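Long-range contacts in inorganic pyrophosphatase (Helicobacter pylori, PDB 2BQY), which catalyses the magnesium-dependent hydrolysis of inorganic pyrophosphate to two phosphate ions and assembles as a homohexamer: residues A[6-11]-A[57-62]; A[13-18]-A[86-91]; A[25-30]-A[38-43]; A[51-56]-A[72-77]; A[67-72]-A[101-106]. One frame throughout, in Å; residues are numbered along the deposited sequence.

Interaction 1 of 5, residues A[6-11]-A[57-62]; sequences LEVSHD and VPNTLG
His-10 reaches across to Pro-58 and makes the polar bond of this contact: its NE2 donates to Pro-58 O over 2.9 Å, with an N-H...O angle of 152°. The carbonyl oxygen sits slightly tilted from the imidazole plane, by 17°, and the direction of the bond fixes a hydrogen on NE2. Within 57-62 Thr-60 OG1 donates to Val-57 O at 2.6 Å, bridging the residues on either side of Pro-58 and Asn-59, and also takes a weak bond from Val-68 N.

The two segments are irregular pieces of chain, one leading into strand 15-19 and the other leaving strand 53-56. Their meeting ties the N-terminal arm to the outside of the beta barrel that forms the core of soluble pyrophosphatases of this family.

Carbon atoms pack round part of the imidazole. Val-57 CG1 lies at its edge, in plane, 4.0 Å from His-10 CD2, whereas Thr-60 CG2 approaches His-10 NE2 to 3.5 Å. Asn-59 CB stands 3.6 Å from His-10 CE1. Val-8 CG1, from the histidine's own segment, covers one face near the rim; the other branch, CG2, lies by the ring of Pro-58, though its exact placement is doubtful. Ile-168 of helix 157-172 touches both His-10 and Thr-60. At the far end of the arm, Glu-7 packs on Ala-37 of a second subunit.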
# COMPACT_ATOMS: atom_id res chain seq x y z
N LEU A 6 13.03 -19.36 21.77
CA LEU A 6 13.85 -19.70 22.94
C LEU A 6 14.66 -18.45 23.25
O LEU A 6 15.78 -18.31 22.71
CB LEU A 6 14.81 -20.87 22.65
CG LEU A 6 14.27 -22.30 22.55
CD1 LEU A 6 13.87 -22.62 21.10
CD2 LEU A 6 15.36 -23.27 23.01
N GLU A 7 14.12 -17.55 24.08
CA GLU A 7 14.81 -16.30 24.40
C GLU A 7 14.16 -15.56 25.57
O GLU A 7 14.85 -14.94 26.40
CB GLU A 7 14.75 -15.39 23.17
CG GLU A 7 13.36 -14.67 23.00
CD GLU A 7 12.68 -14.91 21.65
OE1 GLU A 7 13.34 -14.65 20.62
OE2 GLU A 7 11.49 -15.34 21.64
N VAL A 8 12.83 -15.61 25.58
CA VAL A 8 11.95 -14.96 26.55
C VAL A 8 12.47 -14.08 27.70
O VAL A 8 13.32 -14.47 28.51
CB VAL A 8 11.00 -15.97 27.19
CG1 VAL A 8 9.87 -15.22 27.92
CG2 VAL A 8 10.42 -16.90 26.10
N SER A 9 11.90 -12.88 27.73
CA SER A 9 12.16 -11.88 28.75
C SER A 9 10.75 -11.70 29.32
O SER A 9 9.78 -11.56 28.53
CB SER A 9 12.63 -10.55 28.13
OG SER A 9 12.64 -9.53 29.13
N HIS A 10 10.60 -11.70 30.64
CA HIS A 10 9.27 -11.58 31.23
C HIS A 10 8.97 -10.35 32.08
O HIS A 10 7.96 -10.32 32.80
CB HIS A 10 8.94 -12.85 32.02
CG HIS A 10 8.38 -13.96 31.19
ND1 HIS A 10 8.67 -15.29 31.43
CD2 HIS A 10 7.53 -13.94 30.14
CE1 HIS A 10 8.01 -16.03 30.56
NE2 HIS A 10 7.31 -15.24 29.76
N ASP A 11 9.84 -9.35 32.02
CA ASP A 11 9.61 -8.13 32.80
C ASP A 11 8.42 -7.35 32.20
O ASP A 11 8.35 -7.13 30.96
CB ASP A 11 10.86 -7.26 32.82
CG ASP A 11 10.71 -6.03 33.72
OD1 ASP A 11 11.60 -5.14 33.68
OD2 ASP A 11 9.70 -5.95 34.47
N VAL A 57 2.52 -13.54 24.36
CA VAL A 57 3.72 -13.59 25.18
C VAL A 57 4.11 -15.05 25.33
O VAL A 57 3.34 -15.86 25.83
CB VAL A 57 3.49 -12.97 26.57
CG1 VAL A 57 4.78 -13.04 27.38
CG2 VAL A 57 3.02 -11.52 26.44
N PRO A 58 5.31 -15.42 24.86
CA PRO A 58 5.77 -16.81 24.95
C PRO A 58 6.10 -17.26 26.37
O PRO A 58 6.43 -16.44 27.22
CB PRO A 58 6.99 -16.83 24.02
CG PRO A 58 7.55 -15.46 24.21
CD PRO A 58 6.32 -14.58 24.17
N ASN A 59 6.01 -18.57 26.60
CA ASN A 59 6.30 -19.15 27.91
C ASN A 59 5.34 -18.71 29.00
O ASN A 59 5.74 -18.47 30.14
CB ASN A 59 7.74 -18.84 28.31
CG ASN A 59 8.75 -19.47 27.40
OD1 ASN A 59 9.94 -19.32 27.60
ND2 ASN A 59 8.27 -20.18 26.39
N THR A 60 4.07 -18.59 28.65
CA THR A 60 3.01 -18.19 29.57
C THR A 60 1.78 -19.03 29.24
O THR A 60 1.66 -19.59 28.13
CB THR A 60 2.66 -16.68 29.41
OG1 THR A 60 2.23 -16.42 28.07
CG2 THR A 60 3.86 -15.80 29.75
N LEU A 61 0.86 -19.12 30.20
CA LEU A 61 -0.34 -19.91 29.97
C LEU A 61 -1.60 -19.14 30.33
O LEU A 61 -1.89 -18.94 31.50
CB LEU A 61 -0.26 -21.21 30.78
CG LEU A 61 -1.08 -22.43 30.33
CD1 LEU A 61 -0.95 -22.63 28.82
CD2 LEU A 61 -0.58 -23.67 31.06
N GLY A 62 -2.32 -18.69 29.32
CA GLY A 62 -3.53 -17.91 29.55
C GLY A 62 -4.74 -18.74 29.93
O GLY A 62 -4.67 -19.97 29.96

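Interaction 2 of 5, residues A[13-18]-A[86-91]; sequences DSLCVV and ARLVGV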
# COMPACT_ATOMS: atom_id res chain seq x y z
N ASP A 13 7.89 -4.50 31.94
CA ASP A 13 8.33 -3.29 31.24
C ASP A 13 9.34 -3.61 30.17
O ASP A 13 9.93 -2.71 29.56
CB ASP A 13 8.92 -2.27 32.23
CG ASP A 13 7.86 -1.70 33.18
OD1 ASP A 13 6.86 -1.10 32.68
OD2 ASP A 13 8.05 -1.88 34.42
N SER A 14 9.57 -4.90 29.94
CA SER A 14 10.51 -5.34 28.92
C SER A 14 10.18 -6.77 28.46
O SER A 14 11.08 -7.57 28.18
CB SER A 14 11.94 -5.26 29.46
OG SER A 14 12.88 -5.32 28.40
N LEU A 15 8.88 -7.10 28.43
CA LEU A 15 8.44 -8.43 28.00
C LEU A 15 8.31 -8.43 26.48
O LEU A 15 7.97 -7.41 25.85
CB LEU A 15 7.10 -8.81 28.68
CG LEU A 15 5.82 -7.99 28.48
CD1 LEU A 15 6.11 -6.50 28.75
CD2 LEU A 15 5.29 -8.16 27.11
N CYS A 16 8.60 -9.58 25.88
CA CYS A 16 8.54 -9.68 24.42
C CYS A 16 7.21 -10.27 23.94
O CYS A 16 6.66 -11.19 24.56
CB CYS A 16 9.71 -10.51 23.88
SG CYS A 16 9.50 -12.25 24.07
N VAL A 17 6.72 -9.73 22.83
CA VAL A 17 5.46 -10.19 22.23
C VAL A 17 5.74 -10.73 20.84
O VAL A 17 6.47 -10.12 20.06
CB VAL A 17 4.44 -9.04 22.12
CG1 VAL A 17 3.13 -9.56 21.61
CG2 VAL A 17 4.26 -8.36 23.46
N VAL A 18 5.17 -11.88 20.53
CA VAL A 18 5.34 -12.48 19.21
C VAL A 18 4.16 -12.06 18.34
O VAL A 18 3.05 -12.53 18.52
CB VAL A 18 5.41 -14.03 19.30
CG1 VAL A 18 5.59 -14.63 17.92
CG2 VAL A 18 6.54 -14.46 20.22
N ALA A 86 8.12 -5.12 24.47
CA ALA A 86 7.13 -4.12 24.85
C ALA A 86 6.97 -3.95 26.35
O ALA A 86 7.61 -4.63 27.14
CB ALA A 86 5.79 -4.47 24.21
N ARG A 87 6.09 -3.04 26.73
CA ARG A 87 5.79 -2.76 28.13
C ARG A 87 4.28 -2.70 28.30
O ARG A 87 3.58 -2.22 27.42
CB ARG A 87 6.42 -1.43 28.55
CG ARG A 87 5.95 -0.22 27.75
CD ARG A 87 6.77 1.02 28.12
NE ARG A 87 6.35 2.23 27.43
CZ ARG A 87 5.24 2.91 27.72
NH1 ARG A 87 4.94 3.99 27.03
NH2 ARG A 87 4.45 2.53 28.70
N LEU A 88 3.79 -3.18 29.44
CA LEU A 88 2.36 -3.19 29.72
C LEU A 88 1.83 -1.85 30.21
O LEU A 88 2.54 -1.09 30.86
CB LEU A 88 2.03 -4.27 30.76
CG LEU A 88 2.32 -5.71 30.36
CD1 LEU A 88 2.16 -6.63 31.57
CD2 LEU A 88 1.40 -6.13 29.23
N VAL A 89 0.58 -1.57 29.89
CA VAL A 89 -0.07 -0.32 30.30
C VAL A 89 -1.50 -0.60 30.74
O VAL A 89 -2.17 0.27 31.28
CB VAL A 89 -0.09 0.72 29.15
CG1 VAL A 89 1.33 1.16 28.81
CG2 VAL A 89 -0.76 0.14 27.94
N GLY A 90 -1.95 -1.82 30.50
CA GLY A 90 -3.30 -2.19 30.87
C GLY A 90 -3.71 -3.56 30.36
O GLY A 90 -2.88 -4.32 29.89
N VAL A 91 -5.00 -3.86 30.46
CA VAL A 91 -5.54 -5.14 29.99
C VAL A 91 -7.01 -5.02 29.65
O VAL A 91 -7.74 -4.31 30.29
CB VAL A 91 -5.36 -6.24 31.05
CG1 VAL A 91 -6.20 -5.94 32.26
CG2 VAL A 91 -5.71 -7.58 30.47
O HOH W 1 5.00 0.45 30.65
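Leu-15 and Ala-86 form an antiparallel hydrogen-bonded pair, their CA atoms 5.5 Å apart, in which Ala-86 N donates to Leu-15 O at 2.7 Å and almost straight (170°). Ala-86 is the one residue of 86-91 that pairs with 13-18. Strand 15-19 continues its pairing with the preceding residues of strand 82-96 (Val-17 with Val-84), while 86-91 turns off at 99° to strand 15-18 within the curled sheet.

Side chains fill the angle between them. Leu-15 CD1 lies 4.2 Å from Leu-88 CG, although the exact placement of that methyl is doubtful. Val-17 CG2 meets the methyl CB of Ala-86 at 4.2 Å. At the solvent-facing end Arg-87 CB lies against Asp-13 CA, 3.8 Å away, but the charged groups do not touch. One water joins them instead, donating to Asp-13 OD1 and Leu-88 O and accepting from Arg-87 NH2 at the guanidinium edge. Each charge has a further partner: Lys-157 forms a salt bridge with Asp-13 OD1, and Val-119 O accepts from Arg-87 NH2.

Strand 99-108 pairs with the next part of 86-91, where Val-89 and Gly-90 together face Ile-105 as a classic beta bulge, while Leu-164 of helix 157-172 covers Leu-88.

Interaction 3 of 5, residues A[25-30]-A[38-43]; sequences SNIKYE and LMVDRV. With POP (pyrophosphate 2-), chain B.
Lys-28 and Asp-41 lie side by side and point the same way, so that Asp-41 OD2 comes within 3.4 Å of Lys-28 CE. The lysine ammonium goes on to the bound pyrophosphate, where NZ makes a weak hydrogen bond to O5 at 3.3 Å. Its chain runs extended and bends only at the last torsion (chi4 58°), which turns NZ to that oxygen. Asp-41 OD2 stays 4.4 Å from Lys-28 NZ, opposite charges beyond a salt bridge. Asp-41 OD1 meets Glu-30 OE1 at 3.6 Å, an approach of like charges.

Behind these groups stands a beta hairpin of strands 27-32 and 37-43. Asp-41 and Arg-42 both face Lys-28 in a classic beta bulge: Lys-28 O accepts from Arg-42 N at 3.1 Å and weakly from Asp-41 N. Lys-28 and Arg-42 are predicted substrate ligands, and this pairing directs both to the same sheet face.

On the reverse face the Tyr-29 ring is held between Ile-27 CG2 and Leu-38 CD2, one over each side near the rim, while Val-40 CG2 touches its CE1 at 3.7 Å. Tyr-29 OH bonds to Gln-79 N of a third subunit, and Leu-38 and Met-39 continue the sheet into that subunit.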
# COMPACT_ATOMS: atom_id res chain seq x y z
N SER A 25 -4.35 -5.03 9.34
CA SER A 25 -4.52 -6.26 8.59
C SER A 25 -5.84 -6.95 8.94
O SER A 25 -6.33 -6.88 10.06
CB SER A 25 -3.35 -7.21 8.87
OG SER A 25 -3.47 -8.40 8.11
N ASN A 26 -6.42 -7.62 7.95
CA ASN A 26 -7.68 -8.33 8.15
C ASN A 26 -7.42 -9.84 8.15
O ASN A 26 -8.35 -10.64 8.18
CB ASN A 26 -8.68 -7.96 7.05
CG ASN A 26 -8.27 -8.46 5.68
OD1 ASN A 26 -7.10 -8.59 5.37
ND2 ASN A 26 -9.25 -8.72 4.86
N ILE A 27 -6.15 -10.22 8.08
CA ILE A 27 -5.78 -11.62 8.06
C ILE A 27 -5.19 -11.99 9.41
O ILE A 27 -4.17 -11.46 9.83
CB ILE A 27 -4.72 -11.91 6.97
CG1 ILE A 27 -5.28 -11.55 5.59
CG2 ILE A 27 -4.30 -13.38 7.03
CD1 ILE A 27 -4.24 -11.58 4.49
N LYS A 28 -5.87 -12.90 10.10
CA LYS A 28 -5.43 -13.38 11.40
C LYS A 28 -4.53 -14.61 11.31
O LYS A 28 -4.99 -15.70 10.94
CB LYS A 28 -6.65 -13.69 12.27
CG LYS A 28 -6.35 -14.50 13.52
CD LYS A 28 -7.55 -14.56 14.45
CE LYS A 28 -7.32 -15.54 15.61
NZ LYS A 28 -6.13 -15.18 16.42
N TYR A 29 -3.25 -14.43 11.65
CA TYR A 29 -2.28 -15.52 11.66
C TYR A 29 -2.14 -16.09 13.08
O TYR A 29 -2.50 -15.44 14.06
CB TYR A 29 -0.91 -15.02 11.19
CG TYR A 29 -0.86 -14.61 9.73
CD1 TYR A 29 -0.70 -15.57 8.73
CD2 TYR A 29 -0.96 -13.27 9.34
CE1 TYR A 29 -0.65 -15.21 7.40
CE2 TYR A 29 -0.92 -12.90 8.01
CZ TYR A 29 -0.76 -13.88 7.04
OH TYR A 29 -0.71 -13.50 5.71
N GLU A 30 -1.61 -17.31 13.16
CA GLU A 30 -1.40 -17.99 14.43
C GLU A 30 -0.16 -18.86 14.30
O GLU A 30 -0.04 -19.66 13.39
CB GLU A 30 -2.62 -18.85 14.76
CG GLU A 30 -2.56 -19.47 16.15
CD GLU A 30 -3.76 -20.35 16.44
OE1 GLU A 30 -3.90 -21.39 15.74
OE2 GLU A 30 -4.54 -20.00 17.36
N LEU A 38 4.00 -20.06 10.41
CA LEU A 38 2.98 -19.04 10.55
C LEU A 38 1.73 -19.58 9.88
O LEU A 38 1.70 -19.72 8.66
CB LEU A 38 3.45 -17.75 9.87
CG LEU A 38 2.70 -16.47 10.20
CD1 LEU A 38 2.65 -16.27 11.72
CD2 LEU A 38 3.39 -15.28 9.52
N MET A 39 0.71 -19.88 10.67
CA MET A 39 -0.54 -20.44 10.18
C MET A 39 -1.61 -19.39 9.88
O MET A 39 -1.80 -18.45 10.65
CB MET A 39 -1.10 -21.43 11.20
CG MET A 39 -1.30 -22.84 10.71
SD MET A 39 0.22 -23.64 10.15
CE MET A 39 -0.45 -24.77 8.93
N VAL A 40 -2.31 -19.56 8.77
CA VAL A 40 -3.39 -18.66 8.40
C VAL A 40 -4.64 -19.16 9.11
O VAL A 40 -5.30 -20.06 8.65
CB VAL A 40 -3.63 -18.67 6.88
CG1 VAL A 40 -4.78 -17.74 6.54
CG2 VAL A 40 -2.36 -18.26 6.15
N ASP A 41 -4.96 -18.55 10.24
CA ASP A 41 -6.13 -18.95 11.03
C ASP A 41 -7.44 -18.52 10.39
O ASP A 41 -8.39 -19.30 10.35
CB ASP A 41 -6.02 -18.39 12.45
CG ASP A 41 -6.83 -19.18 13.45
OD1 ASP A 41 -6.62 -20.41 13.54
OD2 ASP A 41 -7.68 -18.59 14.13
N ARG A 42 -7.50 -17.28 9.90
CA ARG A 42 -8.71 -16.81 9.23
C ARG A 42 -8.64 -15.41 8.67
O ARG A 42 -7.76 -14.64 9.02
CB ARG A 42 -9.91 -16.87 10.16
CG ARG A 42 -10.00 -15.71 11.11
CD ARG A 42 -11.26 -15.80 11.97
NE ARG A 42 -11.47 -17.15 12.50
CZ ARG A 42 -12.12 -18.10 11.84
NH1 ARG A 42 -12.27 -19.33 12.37
NH2 ARG A 42 -12.65 -17.82 10.66
N VAL A 43 -9.59 -15.09 7.79
CA VAL A 43 -9.70 -13.77 7.18
C VAL A 43 -10.99 -13.20 7.75
O VAL A 43 -12.03 -13.83 7.63
CB VAL A 43 -9.81 -13.85 5.63
CG1 VAL A 43 -9.87 -12.47 5.05
CG2 VAL A 43 -8.65 -14.61 5.06
P1 POP B . -10.52 -16.20 19.06
O1 POP B . -11.11 -16.47 17.65
O2 POP B . -9.97 -17.50 19.81
O3 POP B . -11.53 -15.42 19.96
O POP B . -9.20 -15.22 18.76
P2 POP B . -8.22 -14.66 20.00
O4 POP B . -7.63 -15.89 20.72
O5 POP B . -7.18 -13.84 19.27
O6 POP B . -9.12 -13.82 20.94

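Interaction 4 of 5, residues A[51-56]-A[72-77]; sequences PANYGF and VLSDVA. With POP (pyrophosphate 2-), chain B.
Strands 53-56 and 69-72 are antiparallel neighbours in the barrel sheet, and Asn-53 and Val-72 form a hydrogen-bonded pair of theirs. Val-72 N donates to Asn-53 O at 2.7 Å, and the return bond from Asn-53 N to Val-72 O is longer, 3.2 Å, with the donor well above the carbonyl plane.

The side chain of Asn-53 then reaches past the pair into the loop that follows. With CG anti to the carbonyl carbon (chi1 -66°), its ND2 donates to Val-76 O at 3.1 Å, nearly straight at 162°, and that oxygen lies close to the amide plane. A weak second bond links ND2 to Val-72 O. Val-76 O is gripped twice, since Ser-74 OG also donates to it, at 2.8 Å. The other end of the amide, OD1, accepts from the backbone N of Phe-78 and of Lys-23. Apolar packing is slight here: Ala-52 CB rests 4.0 Å from Leu-73 CD1. A water bridges Pro-51 O and, weakly, Ser-74 N.

Next along the strand Tyr-54, a predicted substrate ligand, turns away from this contact; its OH stands 2.7 Å from pyrophosphate O5 and is also hydrogen-bonded with Lys-103 NZ. The buried amide thus bonds to backbone groups of the loop after strand 69-72 and of Lys-23, and bonds at both ends of the carboxamide fix its rotation one residue before the tyrosine of the substrate site.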
# COMPACT_ATOMS: atom_id res chain seq x y z
N PRO A 51 -7.13 -3.05 14.98
CA PRO A 51 -6.81 -1.70 15.48
C PRO A 51 -5.39 -1.56 16.02
O PRO A 51 -4.98 -0.48 16.42
CB PRO A 51 -7.87 -1.48 16.56
CG PRO A 51 -8.01 -2.83 17.12
CD PRO A 51 -8.09 -3.71 15.89
N ALA A 52 -4.66 -2.67 16.04
CA ALA A 52 -3.29 -2.70 16.53
C ALA A 52 -2.60 -4.01 16.21
O ALA A 52 -3.22 -4.92 15.68
CB ALA A 52 -3.27 -2.46 18.05
N ASN A 53 -1.31 -4.09 16.49
CA ASN A 53 -0.55 -5.31 16.27
C ASN A 53 -0.97 -6.35 17.31
O ASN A 53 -1.06 -6.06 18.50
CB ASN A 53 0.95 -5.03 16.38
CG ASN A 53 1.45 -4.11 15.29
OD1 ASN A 53 1.42 -4.46 14.12
ND2 ASN A 53 1.90 -2.93 15.66
N TYR A 54 -1.28 -7.55 16.85
CA TYR A 54 -1.73 -8.61 17.74
C TYR A 54 -0.71 -9.74 17.84
O TYR A 54 -0.16 -10.20 16.84
CB TYR A 54 -3.05 -9.19 17.23
CG TYR A 54 -3.72 -10.13 18.22
CD1 TYR A 54 -4.57 -9.63 19.21
CD2 TYR A 54 -3.49 -11.51 18.19
CE1 TYR A 54 -5.17 -10.49 20.13
CE2 TYR A 54 -4.08 -12.36 19.10
CZ TYR A 54 -4.91 -11.85 20.06
OH TYR A 54 -5.50 -12.67 20.97
N GLY A 55 -0.47 -10.20 19.05
CA GLY A 55 0.49 -11.27 19.27
C GLY A 55 0.29 -11.96 20.61
O GLY A 55 -0.75 -11.86 21.23
N PHE A 56 1.31 -12.68 21.06
CA PHE A 56 1.22 -13.40 22.32
C PHE A 56 2.56 -13.40 23.05
O PHE A 56 3.61 -13.26 22.42
CB PHE A 56 0.78 -14.85 22.07
CG PHE A 56 1.83 -15.71 21.40
CD1 PHE A 56 2.83 -16.32 22.16
CD2 PHE A 56 1.82 -15.89 20.03
CE1 PHE A 56 3.81 -17.11 21.55
CE2 PHE A 56 2.80 -16.69 19.41
CZ PHE A 56 3.80 -17.29 20.17
N VAL A 72 -0.13 -4.95 20.79
CA VAL A 72 0.97 -3.99 20.79
C VAL A 72 0.58 -2.74 19.99
O VAL A 72 0.55 -2.75 18.77
CB VAL A 72 2.26 -4.61 20.21
CG1 VAL A 72 3.40 -3.60 20.27
CG2 VAL A 72 2.61 -5.86 20.97
N LEU A 73 0.27 -1.67 20.70
CA LEU A 73 -0.14 -0.43 20.08
C LEU A 73 1.04 0.42 19.61
O LEU A 73 2.06 0.53 20.30
CB LEU A 73 -1.00 0.38 21.05
CG LEU A 73 -2.44 -0.10 21.30
CD1 LEU A 73 -2.43 -1.51 21.87
CD2 LEU A 73 -3.12 0.85 22.26
N SER A 74 0.89 1.01 18.43
CA SER A 74 1.91 1.87 17.83
C SER A 74 1.37 2.42 16.53
O SER A 74 0.33 1.97 16.06
CB SER A 74 3.21 1.11 17.57
OG SER A 74 3.05 0.15 16.54
N ASP A 75 2.07 3.39 15.95
CA ASP A 75 1.63 3.98 14.69
C ASP A 75 1.92 3.09 13.49
O ASP A 75 1.23 3.17 12.47
CB ASP A 75 2.27 5.36 14.46
CG ASP A 75 1.81 6.40 15.48
OD1 ASP A 75 0.84 6.12 16.23
OD2 ASP A 75 2.41 7.49 15.52
N VAL A 76 2.93 2.23 13.63
CA VAL A 76 3.32 1.34 12.55
C VAL A 76 2.85 -0.09 12.76
O VAL A 76 2.56 -0.51 13.87
CB VAL A 76 4.86 1.34 12.35
CG1 VAL A 76 5.36 2.76 12.05
CG2 VAL A 76 5.56 0.77 13.59
N ALA A 77 2.78 -0.84 11.67
CA ALA A 77 2.36 -2.23 11.70
C ALA A 77 3.59 -3.14 11.62
O ALA A 77 4.37 -3.07 10.68
CB ALA A 77 1.40 -2.53 10.54
P1 POP B . -10.52 -16.20 19.06
O1 POP B . -11.11 -16.47 17.65
O2 POP B . -9.97 -17.50 19.81
O3 POP B . -11.53 -15.42 19.96
O POP B . -9.20 -15.22 18.76
P2 POP B . -8.22 -14.66 20.00
O4 POP B . -7.63 -15.89 20.72
O5 POP B . -7.18 -13.84 19.27
O6 POP B . -9.12 -13.82 20.94
O HOH W 2 -2.40 0.73 17.72

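Interaction 5 of 5, residues A[67-72]-A[101-106]; sequences PVDALV and DEKLIA. With POP (pyrophosphate 2-), chain B.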
# COMPACT_ATOMS: atom_id res chain seq x y z
N PRO A 67 -0.78 -19.43 25.20
CA PRO A 67 -0.04 -18.32 25.82
C PRO A 67 -0.89 -17.05 25.84
O PRO A 67 -1.61 -16.75 24.88
CB PRO A 67 1.20 -18.18 24.93
CG PRO A 67 0.74 -18.71 23.61
CD PRO A 67 -0.08 -19.93 24.01
N VAL A 68 -0.81 -16.31 26.95
CA VAL A 68 -1.58 -15.07 27.10
C VAL A 68 -1.40 -14.14 25.88
O VAL A 68 -0.28 -13.93 25.41
CB VAL A 68 -1.15 -14.30 28.38
CG1 VAL A 68 0.29 -13.89 28.29
CG2 VAL A 68 -2.04 -13.10 28.58
N ASP A 69 -2.51 -13.60 25.39
CA ASP A 69 -2.50 -12.70 24.25
C ASP A 69 -2.19 -11.27 24.67
O ASP A 69 -2.41 -10.86 25.82
CB ASP A 69 -3.85 -12.74 23.55
CG ASP A 69 -4.15 -14.08 22.93
OD1 ASP A 69 -3.36 -14.51 22.05
OD2 ASP A 69 -5.18 -14.69 23.31
N ALA A 70 -1.68 -10.49 23.72
CA ALA A 70 -1.35 -9.10 23.98
C ALA A 70 -1.39 -8.25 22.71
O ALA A 70 -0.93 -8.67 21.64
CB ALA A 70 0.03 -9.00 24.60
N LEU A 71 -1.96 -7.06 22.83
CA LEU A 71 -2.04 -6.14 21.71
C LEU A 71 -0.92 -5.11 21.85
O LEU A 71 -0.77 -4.49 22.90
CB LEU A 71 -3.39 -5.42 21.69
CG LEU A 71 -4.63 -6.23 21.30
CD1 LEU A 71 -5.05 -7.16 22.43
CD2 LEU A 71 -5.75 -5.26 21.01
N VAL A 72 -0.13 -4.95 20.79
CA VAL A 72 0.97 -3.99 20.79
C VAL A 72 0.58 -2.74 19.99
O VAL A 72 0.55 -2.75 18.77
CB VAL A 72 2.26 -4.61 20.21
CG1 VAL A 72 3.40 -3.60 20.27
CG2 VAL A 72 2.61 -5.86 20.97
N ASP A 101 -11.93 -14.13 28.37
CA ASP A 101 -10.70 -13.89 27.62
C ASP A 101 -9.99 -12.62 28.11
O ASP A 101 -10.61 -11.59 28.38
CB ASP A 101 -11.03 -13.76 26.13
CG ASP A 101 -9.79 -13.79 25.26
OD1 ASP A 101 -9.94 -13.49 24.05
OD2 ASP A 101 -8.70 -14.12 25.77
N GLU A 102 -8.67 -12.70 28.24
CA GLU A 102 -7.90 -11.56 28.70
C GLU A 102 -6.89 -11.17 27.62
O GLU A 102 -6.17 -12.03 27.08
CB GLU A 102 -7.16 -11.93 29.98
CG GLU A 102 -7.97 -12.85 30.91
CD GLU A 102 -7.63 -12.65 32.39
OE1 GLU A 102 -7.80 -11.50 32.89
OE2 GLU A 102 -7.20 -13.63 33.04
N LYS A 103 -6.84 -9.88 27.30
CA LYS A 103 -5.90 -9.40 26.30
C LYS A 103 -5.07 -8.23 26.82
O LYS A 103 -5.58 -7.13 27.01
CB LYS A 103 -6.64 -9.01 25.02
CG LYS A 103 -7.49 -10.13 24.48
CD LYS A 103 -7.85 -9.95 23.06
CE LYS A 103 -8.54 -11.19 22.51
NZ LYS A 103 -7.80 -12.44 22.82
N LEU A 104 -3.79 -8.49 27.06
CA LEU A 104 -2.89 -7.46 27.55
C LEU A 104 -2.69 -6.30 26.55
O LEU A 104 -2.57 -6.52 25.35
CB LEU A 104 -1.53 -8.09 27.88
CG LEU A 104 -1.51 -9.21 28.90
CD1 LEU A 104 -0.09 -9.78 29.02
CD2 LEU A 104 -2.00 -8.71 30.22
N ILE A 105 -2.70 -5.08 27.07
CA ILE A 105 -2.51 -3.89 26.26
C ILE A 105 -1.07 -3.43 26.48
O ILE A 105 -0.69 -3.06 27.59
CB ILE A 105 -3.47 -2.77 26.68
CG1 ILE A 105 -4.92 -3.28 26.65
CG2 ILE A 105 -3.30 -1.57 25.77
CD1 ILE A 105 -5.35 -3.86 25.33
N ALA A 106 -0.26 -3.47 25.43
CA ALA A 106 1.14 -3.07 25.55
C ALA A 106 1.62 -2.09 24.49
O ALA A 106 0.92 -1.84 23.50
CB ALA A 106 2.02 -4.31 25.52
P1 POP B . -10.52 -16.20 19.06
O1 POP B . -11.11 -16.47 17.65
O2 POP B . -9.97 -17.50 19.81
O3 POP B . -11.53 -15.42 19.96
O POP B . -9.20 -15.22 18.76
P2 POP B . -8.22 -14.66 20.00
O4 POP B . -7.63 -15.89 20.72
O5 POP B . -7.18 -13.84 19.27
O6 POP B . -9.12 -13.82 20.94
O HOH W 3 -5.03 -14.60 26.19
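Two carboxylates, of Asp-69 and Asp-101, share the ammonium of Lys-103. Asp-101 OD1 accepts the hydrogen bond from Lys-103 NZ on the syn side, 25° out of the carboxylate plane, at 2.7 Å. Asp-69 OD2 forms a longer salt bridge across the strands, 3.5 Å from Lys-103 NZ, and is also reached by a water that donates to it and to Glu-102 O while accepting from Asp-69 N. The lysine carries on to the substrate: NZ donates to pyrophosphate O6 at 2.7 Å. A bend at its last torsion (chi4 -50°) sets NZ among these oxygens, and the carbon chain below is flanked by Leu-71, whose CD1 is 3.6 Å from Lys-103 CB.

The backbones run parallel. Asp-69 O accepts from Leu-104 N, Leu-71 N donates to Leu-104 O at 2.6 Å, and Ala-106 N closes the series on Leu-71 O at 2.8 Å. On the sheet face opposite to the lysine, Leu-104 is packed by Ala-70 and Val-68. Its CD1 lies 3.9 Å from Val-68 CG2, the two side chains crossing at about a right angle.

Phe-137 of helix 127-139 packs on Leu-71 and Lys-103. Acidic residues that bind magnesium, grouped with a lysine beside the pyrophosphate, are characteristic of the active site of this family; Asp-69 and Asp-101 are predicted magnesium ligands, Asp-69 of two ions.

Interactions 2, 4 and 5 belong to one curled sheet, interaction 1 joins loops beside it, and interaction 3 stands apart on its own hairpin, 27-43, about 22 Å from interaction 2 between centres and across the middle of the chain. Interactions 2, 4 and 5 join strands 15-19, 53-56, 69-72, 82-96 and 99-108; interactions 4 and 5, centres about 11 Å apart, share Val-72. The 57-62 loop of interaction 1 bonds to the Val-68 backbone of interaction 5. Along the chain, interactions 3 and 4 are nested within the span closed by interaction 2, whereas interactions 1 and 2 alternate. Interactions 3, 4 and 5 meet at the pyrophosphate, so hairpin and barrel frame the substrate from different sides.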